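PDB 2WAD: penicillin-binding protein 2B from Streptococcus pneumoniae, which probably acts as a transpeptidase that forms peptide cross-links between glycan strands of cell wall peptidoglycan, and binds penicillin. Local coordinates for residues F604-K615 with N633-E641; F316-Y327 with A664-Y673. One frame throughout, in Å; residues are numbered along the deposited sequence.

Contact 1 of 2, residues F604-K615 with N633-E641. Unlike the reference sequence in segment 604-615: Asp606 (reference Asn), Thr609 (reference Leu). Unlike the reference sequence in segment 633-641: Thr640 (reference Ser), Glu641 (reference Asp).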
loop_
_atom_site.group_PDB
_atom_site.type_symbol
_atom_site.label_atom_id
_atom_site.label_comp_id
_atom_site.label_asym_id
_atom_site.label_seq_id
_atom_site.Cartn_x
_atom_site.Cartn_y
_atom_site.Cartn_z
ATOM N N PHE A 604 -21.158 -22.177 -3.958
ATOM C CA PHE A 604 -20.027 -22.226 -3.010
ATOM C C PHE A 604 -19.580 -23.665 -2.701
ATOM O O PHE A 604 -18.393 -23.906 -2.529
ATOM C CB PHE A 604 -20.360 -21.586 -1.643
ATOM C CG PHE A 604 -20.300 -20.080 -1.607
ATOM C CD1 PHE A 604 -19.147 -19.409 -1.971
ATOM C CD2 PHE A 604 -21.398 -19.343 -1.164
ATOM C CE1 PHE A 604 -19.066 -18.021 -1.932
ATOM C CE2 PHE A 604 -21.334 -17.937 -1.102
ATOM C CZ PHE A 604 -20.164 -17.273 -1.494
ATOM N N SER A 605 -20.532 -24.584 -2.553
ATOM C CA SER A 605 -20.235 -25.953 -2.106
ATOM C C SER A 605 -19.967 -26.909 -3.262
ATOM O O SER A 605 -19.462 -28.004 -3.036
ATOM C CB SER A 605 -21.398 -26.539 -1.307
ATOM O OG SER A 605 -21.868 -25.632 -0.335
ATOM N N ASP A 606 -20.296 -26.493 -4.483
ATOM C CA ASP A 606 -20.224 -27.365 -5.662
ATOM C C ASP A 606 -18.780 -27.641 -6.087
ATOM O O ASP A 606 -18.168 -26.843 -6.804
ATOM C CB ASP A 606 -21.021 -26.751 -6.818
ATOM C CG ASP A 606 -21.059 -27.637 -8.061
ATOM O OD1 ASP A 606 -20.487 -28.754 -8.049
ATOM O OD2 ASP A 606 -21.678 -27.206 -9.062
ATOM N N GLY A 607 -18.243 -28.775 -5.648
ATOM C CA GLY A 607 -16.829 -29.080 -5.847
ATOM C C GLY A 607 -15.922 -28.511 -4.759
ATOM O O GLY A 607 -14.702 -28.493 -4.908
ATOM N N ALA A 608 -16.520 -28.069 -3.656
ATOM C CA ALA A 608 -15.787 -27.625 -2.466
ATOM C C ALA A 608 -15.042 -28.748 -1.741
ATOM O O ALA A 608 -15.660 -29.752 -1.373
ATOM C CB ALA A 608 -16.734 -26.934 -1.496
ATOM N N THR A 609 -13.737 -28.565 -1.508
ATOM C CA THR A 609 -12.916 -29.587 -0.846
ATOM C C THR A 609 -12.888 -29.441 0.680
ATOM O O THR A 609 -12.421 -30.337 1.382
ATOM C CB THR A 609 -11.472 -29.667 -1.418
ATOM O OG1 THR A 609 -10.742 -28.467 -1.113
ATOM C CG2 THR A 609 -11.490 -29.852 -2.912
ATOM N N VAL A 610 -13.374 -28.304 1.182
ATOM C CA VAL A 610 -13.670 -28.103 2.601
ATOM C C VAL A 610 -15.033 -27.431 2.681
ATOM O O VAL A 610 -15.497 -26.853 1.696
ATOM C CB VAL A 610 -12.656 -27.148 3.313
ATOM C CG1 VAL A 610 -11.332 -27.852 3.595
ATOM C CG2 VAL A 610 -12.469 -25.857 2.519
ATOM N N SER A 611 -15.658 -27.511 3.852
ATOM C CA SER A 611 -16.927 -26.848 4.107
ATOM C C SER A 611 -16.756 -25.324 4.071
ATOM O O SER A 611 -15.949 -24.768 4.807
ATOM C CB SER A 611 -17.464 -27.280 5.467
ATOM O OG SER A 611 -18.650 -26.565 5.776
ATOM N N ILE A 612 -17.534 -24.673 3.214
ATOM C CA ILE A 612 -17.471 -23.246 2.946
ATOM C C ILE A 612 -18.767 -22.574 3.406
ATOM O O ILE A 612 -19.869 -23.081 3.137
ATOM C CB ILE A 612 -17.285 -22.996 1.425
ATOM C CG1 ILE A 612 -15.939 -23.574 0.976
ATOM C CG2 ILE A 612 -17.350 -21.503 1.132
ATOM C CD1 ILE A 612 -15.602 -23.352 -0.445
ATOM N N SER A 613 -18.618 -21.456 4.119
ATOM C CA SER A 613 -19.732 -20.585 4.494
ATOM C C SER A 613 -19.535 -19.232 3.803
ATOM O O SER A 613 -18.404 -18.803 3.565
ATOM C CB SER A 613 -19.753 -20.409 6.011
ATOM O OG SER A 613 -19.900 -21.657 6.672
ATOM N N GLY A 614 -20.610 -18.553 3.434
ATOM C CA GLY A 614 -20.416 -17.306 2.719
ATOM C C GLY A 614 -21.696 -16.533 2.487
ATOM O O GLY A 614 -22.739 -16.845 3.078
ATOM N N LYS A 615 -21.622 -15.545 1.595
ATOM C CA LYS A 615 -22.788 -14.696 1.294
ATOM C C LYS A 615 -22.574 -14.109 -0.103
ATOM O O LYS A 615 -21.473 -13.697 -0.443
ATOM C CB LYS A 615 -22.909 -13.586 2.359
ATOM C CG LYS A 615 -24.062 -12.605 2.188
ATOM C CD LYS A 615 -25.391 -13.301 2.437
ATOM C CE LYS A 615 -26.584 -12.421 2.078
ATOM N NZ LYS A 615 -26.746 -12.225 0.584
ATOM N N ASN A 633 -20.777 -9.797 -6.397
ATOM C CA ASN A 633 -19.733 -9.890 -5.372
ATOM C C ASN A 633 -19.971 -11.100 -4.471
ATOM O O ASN A 633 -21.072 -11.634 -4.429
ATOM C CB ASN A 633 -19.750 -8.604 -4.533
ATOM C CG ASN A 633 -19.497 -7.349 -5.364
ATOM O OD1 ASN A 633 -18.862 -7.384 -6.436
ATOM N ND2 ASN A 633 -20.025 -6.231 -4.881
ATOM N N ALA A 634 -18.963 -11.531 -3.718
ATOM C CA ALA A 634 -19.153 -12.679 -2.827
ATOM C C ALA A 634 -18.118 -12.596 -1.708
ATOM O O ALA A 634 -17.010 -12.148 -1.938
ATOM C CB ALA A 634 -18.977 -14.005 -3.604
ATOM N N VAL A 635 -18.485 -13.032 -0.506
ATOM C CA VAL A 635 -17.536 -13.207 0.594
ATOM C C VAL A 635 -17.712 -14.632 1.142
ATOM O O VAL A 635 -18.802 -15.180 1.082
ATOM C CB VAL A 635 -17.759 -12.147 1.724
ATOM C CG1 VAL A 635 -17.526 -10.740 1.211
ATOM C CG2 VAL A 635 -19.164 -12.236 2.316
ATOM N N ALA A 636 -16.649 -15.237 1.663
ATOM C CA ALA A 636 -16.701 -16.615 2.146
ATOM C C ALA A 636 -15.588 -16.863 3.158
ATOM O O ALA A 636 -14.565 -16.183 3.131
ATOM C CB ALA A 636 -16.535 -17.599 0.955
ATOM N N TYR A 637 -15.759 -17.862 4.017
ATOM C CA TYR A 637 -14.642 -18.393 4.807
ATOM C C TYR A 637 -14.720 -19.915 4.930
ATOM O O TYR A 637 -15.744 -20.517 4.593
ATOM C CB TYR A 637 -14.580 -17.747 6.192
ATOM C CG TYR A 637 -15.836 -17.926 7.020
ATOM C CD1 TYR A 637 -16.064 -19.085 7.756
ATOM C CD2 TYR A 637 -16.822 -16.938 7.034
ATOM C CE1 TYR A 637 -17.246 -19.244 8.505
ATOM C CE2 TYR A 637 -17.975 -17.073 7.795
ATOM C CZ TYR A 637 -18.191 -18.237 8.511
ATOM O OH TYR A 637 -19.365 -18.355 9.233
ATOM N N ALA A 638 -13.640 -20.526 5.413
ATOM C CA ALA A 638 -13.501 -21.980 5.457
ATOM C C ALA A 638 -12.223 -22.362 6.197
ATOM O O ALA A 638 -11.259 -21.604 6.231
ATOM C CB ALA A 638 -13.456 -22.571 4.023
ATOM N N PRO A 639 -12.196 -23.566 6.779
ATOM C CA PRO A 639 -13.393 -24.392 6.833
ATOM C C PRO A 639 -14.423 -23.868 7.829
ATOM O O PRO A 639 -14.080 -23.184 8.798
ATOM C CB PRO A 639 -12.872 -25.771 7.250
ATOM C CG PRO A 639 -11.408 -25.652 7.463
ATOM C CD PRO A 639 -10.942 -24.320 6.963
ATOM N N THR A 640 -15.695 -24.142 7.572
ATOM C CA THR A 640 -16.737 -23.623 8.440
ATOM C C THR A 640 -16.344 -23.739 9.916
ATOM O O THR A 640 -16.449 -22.775 10.668
ATOM C CB THR A 640 -18.065 -24.337 8.166
ATOM O OG1 THR A 640 -18.481 -24.034 6.828
ATOM C CG2 THR A 640 -19.148 -23.912 9.150
ATOM N N GLU A 641 -15.878 -24.909 10.341
ATOM C CA GLU A 641 -15.805 -25.165 11.778
ATOM C C GLU A 641 -14.556 -24.552 12.407
ATOM O O GLU A 641 -14.475 -24.392 13.621
ATOM C CB GLU A 641 -15.876 -26.668 12.063
ATOM C CG GLU A 641 -17.093 -27.389 11.473
ATOM C CD GLU A 641 -18.282 -27.444 12.420
ATOM O OE1 GLU A 641 -18.080 -27.753 13.616
ATOM O OE2 GLU A 641 -19.426 -27.194 11.976
HETATM O O HOH W 1 -20.738 -20.715 9.266
#
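Ser613 and Lys615 pair with Tyr637 and Val635 as neighbouring antiparallel strands. They lie at one edge of the central sheet of the penicillin-binding transpeptidase fold, where strand 613-616 is outermost. The backbone bonds run both ways in each pair. Between these pairs, Gly614 and Ala636 form a non-hydrogen-bonded pair, with CA atoms 3.8 Å apart. The strand carries Lys615 to the active site, with its side chain about 4 Å from that of Ser386, the probable acyl-ester serine, at their nearest atoms. Lys615 probably opens the KTG motif of this family, and its NZ is hydrogen-bonded to Ser443 OG.

A group of hydroxyls joins the other end of the contact. Thr640 OG1 is held by Ser611 OG at 2.7 Å and by Ser613 OG at 2.8 Å. A water links Ser613 OG to Tyr637 OH. After the cis peptide before Pro639, Thr640 N bonds to Ser611 O at 2.8 Å, approaching from above the carbonyl plane.

Tyr637 CG sits between its backbone N and carbonyl carbon (chi1 58°), which brings the ring beside Ser613. Ser613 CB lies over one face of the ring, a CH-pi contact, offset toward the rim and 4.0 Å from the Tyr637 ring centroid. Helix 525-536 also touches this ring.

Apolar groups fill the side facing helix 661-676. Ile612 CG2 and Phe604 CE1 both meet the methyl of Ala636. Phe604 also touches Ala666 of that helix. Farther along, Val610 CG2 touches Ala638 CB at 3.7 Å.

Contact 2 of 2, residues F316-Y327 with A664-Y673. Unlike the reference sequence in segment 664-673: Ala664 (reference Ser).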
loop_
_atom_site.group_PDB
_atom_site.type_symbol
_atom_site.label_atom_id
_atom_site.label_comp_id
_atom_site.label_asym_id
_atom_site.label_seq_id
_atom_site.Cartn_x
_atom_site.Cartn_y
_atom_site.Cartn_z
ATOM N N PHE A 316 1.008 -18.985 -4.776
ATOM C CA PHE A 316 -0.403 -18.728 -4.483
ATOM C C PHE A 316 -0.913 -17.477 -5.210
ATOM O O PHE A 316 -1.923 -17.499 -5.925
ATOM C CB PHE A 316 -0.709 -18.694 -2.976
ATOM C CG PHE A 316 -2.169 -18.632 -2.683
ATOM C CD1 PHE A 316 -3.010 -19.660 -3.084
ATOM C CD2 PHE A 316 -2.723 -17.522 -2.070
ATOM C CE1 PHE A 316 -4.381 -19.590 -2.860
ATOM C CE2 PHE A 316 -4.086 -17.440 -1.832
ATOM C CZ PHE A 316 -4.915 -18.467 -2.228
ATOM N N GLN A 317 -0.177 -16.386 -5.066
ATOM C CA GLN A 317 -0.571 -15.140 -5.709
ATOM C C GLN A 317 -0.680 -15.291 -7.227
ATOM O O GLN A 317 -1.589 -14.728 -7.830
ATOM C CB GLN A 317 0.356 -13.985 -5.298
ATOM C CG GLN A 317 0.119 -12.672 -6.066
ATOM C CD GLN A 317 -0.856 -11.718 -5.385
ATOM O OE1 GLN A 317 -1.371 -12.005 -4.305
ATOM N NE2 GLN A 317 -1.069 -10.552 -5.986
ATOM N N ASP A 318 0.230 -16.054 -7.839
ATOM C CA ASP A 318 0.232 -16.291 -9.277
ATOM C C ASP A 318 -1.028 -17.045 -9.683
ATOM O O ASP A 318 -1.633 -16.769 -10.725
ATOM C CB ASP A 318 1.447 -17.129 -9.714
ATOM C CG ASP A 318 2.754 -16.353 -9.680
ATOM O OD1 ASP A 318 2.745 -15.112 -9.549
ATOM O OD2 ASP A 318 3.807 -16.999 -9.813
ATOM N N SER A 319 -1.405 -18.021 -8.873
ATOM C CA SER A 319 -2.526 -18.868 -9.254
ATOM C C SER A 319 -3.865 -18.140 -9.055
ATOM O O SER A 319 -4.780 -18.264 -9.865
ATOM C CB SER A 319 -2.413 -20.270 -8.631
ATOM O OG SER A 319 -2.766 -20.265 -7.272
ATOM N N VAL A 320 -3.960 -17.285 -8.046
ATOM C CA VAL A 320 -5.114 -16.369 -7.987
ATOM C C VAL A 320 -5.209 -15.394 -9.185
ATOM O O VAL A 320 -6.270 -15.237 -9.781
ATOM C CB VAL A 320 -5.195 -15.645 -6.627
ATOM C CG1 VAL A 320 -6.399 -14.713 -6.574
ATOM C CG2 VAL A 320 -5.274 -16.680 -5.532
ATOM N N ASP A 321 -4.109 -14.733 -9.543
ATOM C CA ASP A 321 -4.057 -13.889 -10.744
ATOM C C ASP A 321 -4.579 -14.630 -11.992
ATOM O O ASP A 321 -5.356 -14.089 -12.773
ATOM C CB ASP A 321 -2.604 -13.428 -10.985
ATOM C CG ASP A 321 -2.093 -12.425 -9.938
ATOM O OD1 ASP A 321 -0.889 -12.131 -9.957
ATOM O OD2 ASP A 321 -2.848 -11.878 -9.099
ATOM N N ALA A 322 -4.169 -15.883 -12.182
ATOM C CA ALA A 322 -4.583 -16.682 -13.347
ATOM C C ALA A 322 -6.070 -16.967 -13.320
ATOM O O ALA A 322 -6.752 -16.830 -14.342
ATOM C CB ALA A 322 -3.770 -18.005 -13.451
ATOM N N LEU A 323 -6.576 -17.350 -12.151
ATOM C CA LEU A 323 -8.006 -17.603 -11.977
ATOM C C LEU A 323 -8.815 -16.363 -12.373
ATOM O O LEU A 323 -9.740 -16.436 -13.208
ATOM C CB LEU A 323 -8.284 -18.004 -10.520
ATOM C CG LEU A 323 -9.691 -18.481 -10.154
ATOM C CD1 LEU A 323 -9.913 -19.859 -10.811
ATOM C CD2 LEU A 323 -9.824 -18.569 -8.647
ATOM N N LEU A 324 -8.457 -15.213 -11.793
ATOM C CA LEU A 324 -9.233 -13.994 -12.059
ATOM C C LEU A 324 -9.178 -13.677 -13.549
ATOM O O LEU A 324 -10.155 -13.262 -14.159
ATOM C CB LEU A 324 -8.738 -12.790 -11.249
ATOM C CG LEU A 324 -9.383 -12.441 -9.910
ATOM C CD1 LEU A 324 -9.707 -13.646 -9.041
ATOM C CD2 LEU A 324 -8.486 -11.418 -9.178
ATOM N N LYS A 325 -8.010 -13.869 -14.136
ATOM C CA LYS A 325 -7.871 -13.595 -15.548
ATOM C C LYS A 325 -8.680 -14.605 -16.385
ATOM O O LYS A 325 -9.353 -14.243 -17.352
ATOM C CB LYS A 325 -6.384 -13.563 -15.920
ATOM C CG LYS A 325 -6.110 -12.576 -17.050
ATOM C CD LYS A 325 -4.672 -12.596 -17.529
ATOM C CE LYS A 325 -4.544 -11.615 -18.691
ATOM N NZ LYS A 325 -3.147 -11.525 -19.219
ATOM N N SER A 326 -8.664 -15.864 -15.977
ATOM C CA SER A 326 -9.490 -16.865 -16.641
ATOM C C SER A 326 -11.002 -16.559 -16.601
ATOM O O SER A 326 -11.670 -16.467 -17.640
ATOM C CB SER A 326 -9.164 -18.256 -16.082
ATOM O OG SER A 326 -10.084 -19.190 -16.614
ATOM N N TYR A 327 -11.545 -16.372 -15.400
ATOM C CA TYR A 327 -12.922 -15.931 -15.265
ATOM C C TYR A 327 -13.271 -14.615 -15.961
ATOM O O TYR A 327 -14.294 -14.502 -16.648
ATOM C CB TYR A 327 -13.341 -15.861 -13.787
ATOM C CG TYR A 327 -13.771 -17.169 -13.169
ATOM C CD1 TYR A 327 -15.095 -17.602 -13.250
ATOM C CD2 TYR A 327 -12.854 -17.973 -12.490
ATOM C CE1 TYR A 327 -15.482 -18.791 -12.660
ATOM C CE2 TYR A 327 -13.236 -19.153 -11.897
ATOM C CZ TYR A 327 -14.548 -19.561 -11.983
ATOM O OH TYR A 327 -14.916 -20.743 -11.374
ATOM N N ALA A 664 -18.313 -18.785 -7.301
ATOM C CA ALA A 664 -17.474 -19.832 -7.902
ATOM C C ALA A 664 -16.010 -19.401 -7.857
ATOM O O ALA A 664 -15.107 -20.207 -7.607
ATOM C CB ALA A 664 -17.913 -20.128 -9.347
ATOM N N ILE A 665 -15.764 -18.121 -8.086
ATOM C CA ILE A 665 -14.407 -17.598 -7.914
ATOM C C ILE A 665 -13.942 -17.750 -6.467
ATOM O O ILE A 665 -12.868 -18.294 -6.222
ATOM C CB ILE A 665 -14.270 -16.134 -8.387
ATOM C CG1 ILE A 665 -14.562 -16.042 -9.890
ATOM C CG2 ILE A 665 -12.865 -15.616 -8.094
ATOM C CD1 ILE A 665 -14.910 -14.630 -10.357
ATOM N N ALA A 666 -14.775 -17.320 -5.518
ATOM C CA ALA A 666 -14.490 -17.462 -4.084
ATOM C C ALA A 666 -14.161 -18.916 -3.707
ATOM O O ALA A 666 -13.198 -19.210 -3.000
ATOM C CB ALA A 666 -15.698 -16.936 -3.243
ATOM N N ARG A 667 -14.990 -19.840 -4.163
ATOM C CA ARG A 667 -14.786 -21.267 -3.911
ATOM C C ARG A 667 -13.465 -21.737 -4.487
ATOM O O ARG A 667 -12.718 -22.481 -3.852
ATOM C CB ARG A 667 -15.927 -22.003 -4.623
ATOM C CG ARG A 667 -15.804 -23.533 -4.607
ATOM C CD ARG A 667 -16.773 -24.096 -5.635
ATOM N NE ARG A 667 -16.264 -23.838 -6.985
ATOM C CZ ARG A 667 -17.039 -23.696 -8.051
ATOM N NH1 ARG A 667 -18.355 -23.759 -7.902
ATOM N NH2 ARG A 667 -16.499 -23.486 -9.252
ATOM N N ASP A 668 -13.187 -21.342 -5.727
ATOM C CA ASP A 668 -12.002 -21.859 -6.393
ATOM C C ASP A 668 -10.743 -21.275 -5.759
ATOM O O ASP A 668 -9.689 -21.915 -5.811
ATOM C CB ASP A 668 -11.998 -21.517 -7.878
ATOM C CG ASP A 668 -12.977 -22.349 -8.688
ATOM O OD1 ASP A 668 -13.116 -22.042 -9.885
ATOM O OD2 ASP A 668 -13.627 -23.269 -8.157
ATOM N N ILE A 669 -10.826 -20.054 -5.230
ATOM C CA ILE A 669 -9.699 -19.516 -4.469
ATOM C C ILE A 669 -9.515 -20.301 -3.178
ATOM O O ILE A 669 -8.386 -20.579 -2.775
ATOM C CB ILE A 669 -9.820 -18.007 -4.141
ATOM C CG1 ILE A 669 -9.687 -17.164 -5.414
ATOM C CG2 ILE A 669 -8.743 -17.578 -3.128
ATOM C CD1 ILE A 669 -10.222 -15.727 -5.285
ATOM N N ILE A 670 -10.620 -20.649 -2.525
ATOM C CA ILE A 670 -10.519 -21.449 -1.311
ATOM C C ILE A 670 -9.912 -22.826 -1.603
ATOM O O ILE A 670 -9.031 -23.280 -0.865
ATOM C CB ILE A 670 -11.858 -21.500 -0.529
ATOM C CG1 ILE A 670 -12.140 -20.101 0.045
ATOM C CG2 ILE A 670 -11.817 -22.516 0.631
ATOM C CD1 ILE A 670 -13.395 -19.990 0.845
ATOM N N ASN A 671 -10.371 -23.491 -2.661
ATOM C CA ASN A 671 -9.838 -24.812 -3.013
ATOM C C ASN A 671 -8.361 -24.658 -3.363
ATOM O O ASN A 671 -7.551 -25.506 -3.017
ATOM C CB ASN A 671 -10.534 -25.401 -4.245
ATOM C CG ASN A 671 -11.899 -25.976 -3.951
ATOM O OD1 ASN A 671 -12.224 -26.273 -2.809
ATOM N ND2 ASN A 671 -12.684 -26.207 -5.007
ATOM N N LEU A 672 -8.003 -23.588 -4.071
ATOM C CA LEU A 672 -6.595 -23.399 -4.447
ATOM C C LEU A 672 -5.738 -23.340 -3.199
ATOM O O LEU A 672 -4.686 -23.975 -3.114
ATOM C CB LEU A 672 -6.383 -22.150 -5.296
ATOM C CG LEU A 672 -6.633 -22.297 -6.803
ATOM C CD1 LEU A 672 -6.794 -20.951 -7.508
ATOM C CD2 LEU A 672 -5.566 -23.163 -7.502
ATOM N N TYR A 673 -6.212 -22.589 -2.210
ATOM C CA TYR A 673 -5.496 -22.468 -0.946
ATOM C C TYR A 673 -5.370 -23.773 -0.173
ATOM O O TYR A 673 -4.309 -24.058 0.395
ATOM C CB TYR A 673 -6.161 -21.435 -0.038
ATOM C CG TYR A 673 -5.311 -21.130 1.172
ATOM C CD1 TYR A 673 -4.091 -20.475 1.039
ATOM C CD2 TYR A 673 -5.713 -21.514 2.445
ATOM C CE1 TYR A 673 -3.289 -20.205 2.152
ATOM C CE2 TYR A 673 -4.944 -21.220 3.556
ATOM C CZ TYR A 673 -3.732 -20.566 3.404
ATOM O OH TYR A 673 -2.953 -20.299 4.499
HETATM O O HOH W 2 -17.431 -22.618 -11.777
#
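Asp668 OD2 is gripped by two nitrogens of Arg667 in a salt bridge, NE at 2.9 Å and NH2 at 3.1 Å, while Asp668 OD1 reaches across to Tyr327. Both nitrogens come from one face of the carboxylate. Asp668 OD1 takes the proton of Tyr327 OH at 2.7 Å, from above the carboxylate plane. Arg667 holds the other oxygen, which probably helps fix the group's rotation. A water gives a proton to Tyr327 OH and accepts one from Arg667 NH2.

Ile665 CG1 sits over the centre of the Tyr327 ring, 3.6 Å from its centroid. Leu323 is a knob among Ile665, Asp668, Ile669 and Leu672; its CD2 comes 3.5 Å from Ile669 CG1. Leu323 CG, anti to the backbone N (chi1 -173°), points the side chain across to the second helix, where CD2 does most of the touching. Ile669 returns the packing among Phe316, Val320, Leu323 and Leu324. The edge of Tyr673 meets the face of Phe316 in a T-shaped stack, with planes at 69°.

The helices run antiparallel, and both touch strand 342-348. Such a pairing of the first and last helices of the transpeptidase domain on the central sheet is typical of the penicillin-binding protein and beta-lactamase fold.

Contact 1 is buried and joins two strands within the sheet. Contact 2 is partly buried and joins two helices that lie against the sheet. Backbone bonds and shared hydroxyls dominate contact 1, whereas contact 2 depends on interlocking side chains with one charged and polar group at an end. Helix 661-676 belongs to both settings: it supplies half of contact 2, and it also packs on apolar groups of contact 1. The two meet directly at Asn671, whose amide probably bonds to Gly607 O and Thr609 N. Contact 1 leads to the active site through Lys615. Contact 2 is remote from the catalytic centre, although a bound zinc ion lies about 6 Å from the Phe316 side chain.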